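Local coordinates for protein putative enoyl-CoA hydratase/isomerase (Bordetella parapertussis, PDB 3ISA) that probably acts on acyl-CoA thioesters as an enoyl-CoA hydratase or isomerase of the crotonase family, although its own substrate and reaction are not established, at residues S4-L9 / S32-E37; T101-H106 / D115-C120; R108-G113 / G130-G135. All blocks are in the same frame, centred on the assembly; numbering follows the deposited sequence. Where two conformers were deposited one is given.

Contact 1 (S4-L9 / S32-E37)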
loop_
_atom_site.group_PDB
_atom_site.type_symbol
_atom_site.label_atom_id
_atom_site.label_comp_id
_atom_site.label_asym_id
_atom_site.label_seq_id
_atom_site.Cartn_x
_atom_site.Cartn_y
_atom_site.Cartn_z
ATOM N N SER D 4 0.811 -38.286 -25.319
ATOM C CA SER D 4 -0.515 -37.952 -24.718
ATOM C C SER D 4 -1.189 -39.176 -24.075
ATOM O O SER D 4 -2.372 -39.148 -23.742
ATOM C CB SER D 4 -1.427 -37.298 -25.764
ATOM O OG SER D 4 -1.017 -35.966 -26.018
ATOM N N ALA D 5 -0.421 -40.243 -23.893
ATOM C CA ALA D 5 -0.933 -41.473 -23.282
ATOM C C ALA D 5 -0.346 -41.762 -21.893
ATOM O O ALA D 5 -0.676 -42.767 -21.244
ATOM C CB ALA D 5 -0.682 -42.631 -24.220
ATOM N N SER D 6 0.527 -40.878 -21.429
ATOM C CA SER D 6 1.094 -41.021 -20.099
ATOM C C SER D 6 0.175 -40.327 -19.100
ATOM O O SER D 6 -0.712 -39.555 -19.484
ATOM C CB SER D 6 2.516 -40.454 -20.034
ATOM O OG SER D 6 2.532 -39.060 -20.294
ATOM N N LEU D 7 0.383 -40.614 -17.828
ATOM C CA LEU D 7 -0.361 -39.970 -16.782
ATOM C C LEU D 7 0.669 -39.464 -15.764
ATOM O O LEU D 7 0.879 -40.114 -14.742
ATOM C CB LEU D 7 -1.327 -40.974 -16.142
ATOM C CG LEU D 7 -2.353 -40.484 -15.111
ATOM C CD1 LEU D 7 -3.479 -39.690 -15.800
ATOM C CD2 LEU D 7 -2.897 -41.656 -14.306
ATOM N N PRO D 8 1.327 -38.315 -16.051
ATOM C CA PRO D 8 2.310 -37.781 -15.091
ATOM C C PRO D 8 1.656 -37.236 -13.812
ATOM O O PRO D 8 2.335 -37.062 -12.797
ATOM C CB PRO D 8 2.993 -36.649 -15.875
ATOM C CG PRO D 8 1.959 -36.197 -16.841
ATOM C CD PRO D 8 1.225 -37.463 -17.252
ATOM N N LEU D 9 0.352 -36.971 -13.883
ATOM C CA LEU D 9 -0.440 -36.552 -12.727
ATOM C C LEU D 9 -1.682 -37.431 -12.566
ATOM O O LEU D 9 -2.564 -37.431 -13.439
ATOM C CB LEU D 9 -0.883 -35.087 -12.884
ATOM C CG LEU D 9 -1.718 -34.577 -11.704
ATOM C CD1 LEU D 9 -0.867 -34.511 -10.445
ATOM C CD2 LEU D 9 -2.376 -33.223 -12.026
ATOM N N SER D 32 8.156 -31.464 -15.306
ATOM C CA SER D 32 8.177 -31.211 -16.735
ATOM C C SER D 32 7.115 -30.164 -17.090
ATOM O O SER D 32 6.192 -29.921 -16.305
ATOM C CB SER D 32 7.865 -32.508 -17.488
ATOM O OG SER D 32 6.581 -33.002 -17.141
ATOM N N ALA D 33 7.217 -29.576 -18.283
ATOM C CA ALA D 33 6.178 -28.667 -18.747
ATOM C C ALA D 33 4.813 -29.368 -18.697
ATOM O O ALA D 33 3.858 -28.809 -18.169
ATOM C CB ALA D 33 6.494 -28.131 -20.159
ATOM N N GLU D 34 4.761 -30.622 -19.167
ATOM C CA GLU D 34 3.534 -31.423 -19.169
ATOM C C GLU D 34 2.914 -31.612 -17.766
ATOM O O GLU D 34 1.699 -31.458 -17.593
ATOM C CB GLU D 34 3.784 -32.782 -19.856
ATOM C CG GLU D 34 2.507 -33.507 -20.253
ATOM C CD GLU D 34 2.671 -35.015 -20.479
ATOM O OE1 GLU D 34 3.739 -35.591 -20.158
ATOM O OE2 GLU D 34 1.697 -35.636 -20.967
ATOM N N LEU D 35 3.737 -31.957 -16.777
ATOM C CA LEU D 35 3.237 -32.104 -15.410
ATOM C C LEU D 35 2.691 -30.789 -14.827
ATOM O O LEU D 35 1.604 -30.785 -14.230
ATOM C CB LEU D 35 4.303 -32.726 -14.492
ATOM C CG LEU D 35 3.924 -32.935 -13.015
ATOM C CD1 LEU D 35 2.545 -33.615 -12.824
ATOM C CD2 LEU D 35 5.020 -33.776 -12.372
ATOM N N VAL D 36 3.416 -29.681 -15.021
ATOM C CA VAL D 36 2.955 -28.357 -14.551
ATOM C C VAL D 36 1.603 -28.031 -15.180
ATOM O O VAL D 36 0.659 -27.666 -14.461
ATOM C CB VAL D 36 4.013 -27.260 -14.810
ATOM C CG1 VAL D 36 3.487 -25.814 -14.477
ATOM C CG2 VAL D 36 5.274 -27.577 -14.021
ATOM N N GLU D 37 1.480 -28.212 -16.498
ATOM C CA GLU D 37 0.198 -27.930 -17.164
ATOM C C GLU D 37 -0.967 -28.808 -16.666
ATOM O O GLU D 37 -2.088 -28.330 -16.532
ATOM C CB GLU D 37 0.312 -27.986 -18.689
ATOM C CG GLU D 37 1.179 -26.891 -19.316
ATOM C CD GLU D 37 0.828 -25.462 -18.884
ATOM O OE1 GLU D 37 -0.358 -25.069 -18.921
ATOM O OE2 GLU D 37 1.772 -24.721 -18.533
HETATM O O HOH W 1 1.955 -38.028 -22.385
HETATM O O HOH W 2 -0.512 -37.153 -21.193
HETATM O O HOH W 3 4.772 -38.058 -19.197
#

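Contact 2 (T101-H106 / D115-C120)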
loop_
_atom_site.group_PDB
_atom_site.type_symbol
_atom_site.label_atom_id
_atom_site.label_comp_id
_atom_site.label_asym_id
_atom_site.label_seq_id
_atom_site.Cartn_x
_atom_site.Cartn_y
_atom_site.Cartn_z
ATOM N N THR D 101 -5.774 -26.754 1.499
ATOM C CA THR D 101 -4.749 -27.530 0.784
ATOM C C THR D 101 -3.851 -28.250 1.779
ATOM O O THR D 101 -3.492 -27.687 2.824
ATOM C CB THR D 101 -3.916 -26.625 -0.130
ATOM O OG1 THR D 101 -3.346 -25.563 0.656
ATOM C CG2 THR D 101 -4.832 -26.021 -1.242
ATOM N N LEU D 102 -3.507 -29.494 1.443
ATOM C CA LEU D 102 -2.698 -30.360 2.283
ATOM C C LEU D 102 -1.589 -30.992 1.446
ATOM O O LEU D 102 -1.845 -31.588 0.392
ATOM C CB LEU D 102 -3.577 -31.451 2.935
ATOM C CG LEU D 102 -2.913 -32.672 3.616
ATOM C CD1 LEU D 102 -2.113 -32.237 4.813
ATOM C CD2 LEU D 102 -3.947 -33.695 4.059
ATOM N N ALA D 103 -0.359 -30.898 1.923
ATOM C CA ALA D 103 0.749 -31.530 1.227
ATOM C C ALA D 103 1.413 -32.546 2.148
ATOM O O ALA D 103 1.519 -32.321 3.350
ATOM C CB ALA D 103 1.741 -30.507 0.755
ATOM N N LEU D 104 1.862 -33.647 1.562
ATOM C CA LEU D 104 2.444 -34.747 2.305
ATOM C C LEU D 104 3.744 -35.132 1.619
ATOM O O LEU D 104 3.729 -35.688 0.512
ATOM C CB LEU D 104 1.473 -35.934 2.329
ATOM C CG LEU D 104 0.108 -35.725 2.996
ATOM C CD1 LEU D 104 -0.867 -36.821 2.549
ATOM C CD2 LEU D 104 0.210 -35.655 4.511
ATOM N N ALA D 105 4.866 -34.775 2.247
ATOM C CA ALA D 105 6.184 -34.938 1.630
ATOM C C ALA D 105 6.950 -36.085 2.259
ATOM O O ALA D 105 6.794 -36.369 3.448
ATOM C CB ALA D 105 7.006 -33.678 1.761
ATOM N N HIS D 106 7.779 -36.723 1.443
ATOM C CA HIS D 106 8.694 -37.748 1.898
ATOM C C HIS D 106 9.918 -37.669 1.010
ATOM O O HIS D 106 9.887 -36.976 -0.009
ATOM C CB HIS D 106 8.032 -39.145 1.912
ATOM C CG HIS D 106 7.657 -39.679 0.559
ATOM N ND1 HIS D 106 6.672 -39.117 -0.222
ATOM C CD2 HIS D 106 8.108 -40.757 -0.125
ATOM C CE1 HIS D 106 6.555 -39.806 -1.344
ATOM N NE2 HIS D 106 7.417 -40.805 -1.312
ATOM N N ASP D 115 8.628 -25.587 -3.121
ATOM C CA ASP D 115 7.703 -24.445 -3.188
ATOM C C ASP D 115 6.219 -24.878 -3.303
ATOM O O ASP D 115 5.314 -24.243 -2.731
ATOM C CB ASP D 115 8.082 -23.546 -4.362
ATOM C CG ASP D 115 9.471 -22.932 -4.208
ATOM O OD1 ASP D 115 9.787 -22.397 -3.114
ATOM O OD2 ASP D 115 10.250 -23.001 -5.177
ATOM N N LEU D 116 5.986 -25.962 -4.034
ATOM C CA LEU D 116 4.639 -26.500 -4.172
ATOM C C LEU D 116 4.121 -26.957 -2.812
ATOM O O LEU D 116 2.984 -26.655 -2.436
ATOM C CB LEU D 116 4.619 -27.627 -5.206
ATOM C CG LEU D 116 3.267 -28.349 -5.375
ATOM C CD1 LEU D 116 2.141 -27.364 -5.752
ATOM C CD2 LEU D 116 3.451 -29.447 -6.425
ATOM N N PHE D 117 4.981 -27.669 -2.086
ATOM C CA PHE D 117 4.746 -28.054 -0.710
ATOM C C PHE D 117 4.424 -26.823 0.170
ATOM O O PHE D 117 3.407 -26.817 0.883
ATOM C CB PHE D 117 5.997 -28.799 -0.205
ATOM C CG PHE D 117 5.845 -29.396 1.157
ATOM C CD1 PHE D 117 5.147 -30.590 1.325
ATOM C CD2 PHE D 117 6.438 -28.791 2.271
ATOM C CE1 PHE D 117 4.989 -31.154 2.590
ATOM C CE2 PHE D 117 6.305 -29.356 3.537
ATOM C CZ PHE D 117 5.579 -30.553 3.694
ATOM N N ALA D 118 5.262 -25.780 0.072
ATOM C CA ALA D 118 5.099 -24.517 0.831
ATOM C C ALA D 118 3.774 -23.802 0.561
ATOM O O ALA D 118 3.200 -23.196 1.470
ATOM C CB ALA D 118 6.281 -23.559 0.555
ATOM N N ALA D 119 3.297 -23.882 -0.692
ATOM C CA ALA D 119 2.048 -23.240 -1.127
ATOM C C ALA D 119 0.812 -23.840 -0.439
ATOM O O ALA D 119 -0.246 -23.217 -0.398
ATOM C CB ALA D 119 1.911 -23.337 -2.658
ATOM N N CYS D 120 0.953 -25.057 0.086
ATOM C CA CYS D 120 -0.146 -25.733 0.773
ATOM C C CYS D 120 -0.226 -25.323 2.234
ATOM O O CYS D 120 0.807 -25.095 2.849
ATOM C CB CYS D 120 0.020 -27.243 0.676
ATOM S SG CYS D 120 -0.148 -27.822 -1.016
HETATM O O HOH W 4 -3.441 -23.124 -0.191
#

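Contact 3 (R108-G113 / G130-G135)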
loop_
_atom_site.group_PDB
_atom_site.type_symbol
_atom_site.label_atom_id
_atom_site.label_comp_id
_atom_site.label_asym_id
_atom_site.label_seq_id
_atom_site.Cartn_x
_atom_site.Cartn_y
_atom_site.Cartn_z
ATOM N N ARG D 108 13.727 -36.903 -0.590
ATOM C CA ARG D 108 14.519 -35.707 -0.867
ATOM C C ARG D 108 13.816 -34.801 -1.881
ATOM O O ARG D 108 13.564 -35.203 -3.024
ATOM C CB ARG D 108 15.905 -36.103 -1.380
ATOM C CG ARG D 108 16.722 -36.948 -0.389
ATOM C CD ARG D 108 17.987 -37.514 -1.033
ATOM N NE ARG D 108 18.858 -36.456 -1.542
ATOM C CZ ARG D 108 20.097 -36.639 -1.992
ATOM N NH1 ARG D 108 20.642 -37.850 -2.001
ATOM N NH2 ARG D 108 20.795 -35.600 -2.430
ATOM N N ASN D 109 13.515 -33.586 -1.456
ATOM C CA ASN D 109 12.729 -32.656 -2.256
ATOM C C ASN D 109 13.479 -31.371 -2.544
ATOM O O ASN D 109 14.218 -30.873 -1.688
ATOM C CB ASN D 109 11.413 -32.403 -1.545
ATOM C CG ASN D 109 10.704 -33.719 -1.182
ATOM O OD1 ASN D 109 10.217 -34.436 -2.067
ATOM N ND2 ASN D 109 10.699 -34.065 0.105
ATOM N N PHE D 110 13.280 -30.835 -3.746
ATOM C CA PHE D 110 14.124 -29.763 -4.266
ATOM C C PHE D 110 13.323 -28.676 -4.965
ATOM O O PHE D 110 12.337 -28.974 -5.653
ATOM C CB PHE D 110 15.145 -30.308 -5.274
ATOM C CG PHE D 110 16.121 -31.287 -4.689
ATOM C CD1 PHE D 110 17.283 -30.834 -4.073
ATOM C CD2 PHE D 110 15.887 -32.659 -4.772
ATOM C CE1 PHE D 110 18.194 -31.727 -3.527
ATOM C CE2 PHE D 110 16.796 -33.569 -4.228
ATOM C CZ PHE D 110 17.956 -33.093 -3.606
ATOM N N GLY D 111 13.784 -27.433 -4.809
ATOM C CA GLY D 111 13.337 -26.307 -5.639
ATOM C C GLY D 111 11.831 -26.089 -5.688
ATOM O O GLY D 111 11.178 -26.036 -4.651
ATOM N N ALA D 112 11.280 -26.004 -6.899
ATOM C CA ALA D 112 9.849 -25.815 -7.102
ATOM C C ALA D 112 8.988 -26.907 -6.431
ATOM O O ALA D 112 7.834 -26.664 -6.086
ATOM C CB ALA D 112 9.542 -25.702 -8.591
ATOM N N GLY D 113 9.569 -28.095 -6.248
ATOM C CA GLY D 113 8.958 -29.157 -5.434
ATOM C C GLY D 113 8.701 -28.726 -4.002
ATOM O O GLY D 113 7.602 -28.915 -3.462
ATOM N N GLY D 130 13.660 -34.537 3.495
ATOM C CA GLY D 130 14.640 -33.464 3.375
ATOM C C GLY D 130 14.200 -32.467 2.316
ATOM O O GLY D 130 13.438 -32.810 1.396
ATOM N N PHE D 131 14.663 -31.227 2.455
ATOM C CA PHE D 131 14.219 -30.139 1.599
ATOM C C PHE D 131 15.415 -29.269 1.258
ATOM O O PHE D 131 16.251 -28.997 2.121
ATOM C CB PHE D 131 13.179 -29.242 2.311
ATOM C CG PHE D 131 11.995 -29.977 2.897
ATOM C CD1 PHE D 131 10.838 -30.198 2.136
ATOM C CD2 PHE D 131 12.019 -30.423 4.229
ATOM C CE1 PHE D 131 9.728 -30.862 2.694
ATOM C CE2 PHE D 131 10.930 -31.094 4.785
ATOM C CZ PHE D 131 9.778 -31.321 4.018
ATOM N N ARG D 132 15.477 -28.803 0.019
ATOM C CA ARG D 132 16.456 -27.791 -0.382
ATOM C C ARG D 132 15.892 -26.910 -1.497
ATOM O O ARG D 132 15.305 -27.421 -2.449
ATOM C CB ARG D 132 17.743 -28.477 -0.859
ATOM C CG ARG D 132 18.933 -27.529 -0.996
ATOM C CD ARG D 132 20.193 -28.206 -1.574
ATOM N NE ARG D 132 21.306 -27.259 -1.628
ATOM C CZ ARG D 132 22.257 -27.223 -2.563
ATOM N NH1 ARG D 132 22.261 -28.078 -3.582
ATOM N NH2 ARG D 132 23.212 -26.303 -2.487
ATOM N N MET D 133 16.059 -25.590 -1.386
ATOM C CA MET D 133 15.709 -24.666 -2.472
ATOM C C MET D 133 16.996 -23.956 -2.899
ATOM O O MET D 133 17.356 -22.930 -2.308
ATOM C CB MET D 133 14.649 -23.636 -2.025
ATOM C CG MET D 133 13.188 -24.173 -1.818
ATOM S SD MET D 133 12.136 -23.118 -0.774
ATOM C CE MET D 133 12.771 -23.576 0.836
ATOM N N PRO D 134 17.723 -24.526 -3.883
ATOM C CA PRO D 134 19.053 -24.050 -4.294
ATOM C C PRO D 134 19.092 -23.059 -5.461
ATOM O O PRO D 134 20.180 -22.674 -5.879
ATOM C CB PRO D 134 19.755 -25.344 -4.712
ATOM C CG PRO D 134 18.643 -26.188 -5.271
ATOM C CD PRO D 134 17.335 -25.732 -4.640
ATOM N N GLY D 135 17.927 -22.638 -5.961
ATOM C CA GLY D 135 17.831 -21.872 -7.211
ATOM C C GLY D 135 18.543 -20.532 -7.262
ATOM O O GLY D 135 18.972 -20.089 -8.345
#

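Contact 1 (S4-L9 / S32-E37)
The carboxylate of Glu34 reaches from the first turn of helix 33-48 to the N-terminal arm and comes up to the CG corner of Pro8, the two side chains crossing at about a right angle. CG of Glu34 is anti to the backbone N (chi1 -164°) and the chain stays extended beyond it, which carries the acid group clear of the helix until Glu34 OE1 stands 3.8 Å from Pro8 CG. Ser6 turns its hydroxyl to the same carboxylate, but Ser6 OG and Glu34 OE2 are 3.6 Å apart and water fills the join. One water accepts from Ser4 N and donates to Glu34 OE2 at 2.8 Å, though its link to Ser6 OG is doubtful; a second links the Ser6 carbonyl to OE2, and a third ties Ser6 OG to OE1. This is where the arm runs into strand 9-13, an edge strand of the main crotonase-fold sheet within the chain, beside the start of a helix whose N-cap is Ser32: Leu35 N donates to Ser32 OG at 3.1 Å and 163°. On the buried side Leu35 works through one methyl. Its CD1 rests 3.7 Å from Leu9 CB and 3.5 Å from Pro8 O, while Arg24 touches both Pro8 and Leu35. Farther along the same helix, Ala38 and Leu39 pack against Leu9.

Contact 2 (T101-H106 / D115-C120)
Phe117, near the end of helix 112-119, and Cys120, just past it, pack on the alanine side of strand 100-105, a strand inside the crotonase-fold sheet. The strand and helix segments run at 141° to each other, with their axes 7.9 Å apart at closest, and no direct hydrogen bond joins them. The apolar contacts rest on small side chains. Phe117 has CG anti to its own N (chi1 -173°), which swings the ring to the strand; its CE1 comes to 3.3 Å from Ala105 CB, and its CD1 to 3.5 Å from Ala103 CB. Both methyls approach the ring obliquely, while the backbone N of Leu104 lies at the ring edge, near its plane. Ala103 CB also meets Cys120, whose CB and SG are each 3.7 Å away. Phe131 meets the Phe117 ring from outside the pair, and Val94 of helix 77-95 touches Cys120.

Polar contacts gather at Thr101, where the hydroxyl is hydrogen-bonded to Lys121 N, just past the helix. A water lies 2.6 Å from Thr101 OG1 and within reach of Ala119 O; Thr101 OG1 also packs against Cys120, 3.2 Å from Cys120 CA.

Contact 3 (R108-G113 / G130-G135)
Strands 108-110 and 130-132 run parallel, their axes 4.8 Å apart and only 19° off alignment, with Arg108 beside Gly130, Asn109 beside Phe131 and Phe110 beside Arg132. Three main-chain bonds join them: Asn109 N to Gly130 O, Arg132 N to Asn109 O, and Gly111 N to Arg132 O at 2.8 Å. Phe110 CA and Phe131 CA add CA-H...O contacts to the oxygens of Arg132 and Asn109.

Asn109 and Phe131 share one face of this small sheet. With CG beside its own N (chi1 -52°), the Asn109 amide folds back along the strand, where ND2 makes a weak bond of 3.3 Å to Gly130 O, an oxygen already taken by Asn109 N. The stronger ties of the amide lie elsewhere: ND2 donates to His106 O, and OD1 accepts from Phe63 N and Ser64 N. Next to it Phe131 meets the ring of Phe166, and that of Phe176 edge-to-face.

On the other face Phe110 CD1 lies 4.0 Å from Arg132 CB, while the guanidinium is carried away from the ring. There NE donates to Ala163 O, and Pro134 CB covers one guanidinium face, 3.7 Å above its centre. Beyond the strands, Pro134 CD packs 3.9 Å from Gly111 N.

Gly111 is the N-cap residue of helix 112-119, so its bond to Arg132 O pins the helix start to the neighbouring strand. In crotonase-family enzymes a glycine-rich helix start of this kind supplies a backbone N-H of the oxyanion hole, and Gly111-Gly113 probably marks the equivalent place. The Asn109 amide, held at both ends, should have little freedom to rotate, and it ties the strand pair to the loop of Phe63 and Ser64.

Overall arrangement
Along the chain contact 1 closes before the other two open, whereas contacts 2 and 3 interleave: strand 100-105 leads to strand 108-110, then helix 112-119, then strand 130-132. Both use that helix, contact 3 at its start and contact 2 at its end. Their centres are 12 Å apart and they touch, with Ala105 CB 4.0 Å from Phe131 CE1 and Asp115 OD1 3.4 Å from Met133 SD, so helix 112-119 lies between the main sheet, which holds strand 100-105, and the small sheet of strands 108-110 and 130-132. Contact 1, its centre 19 Å from that of contact 2 and 20 Å from that of contact 3, sits where the N-terminal arm meets the start of helix 33-48.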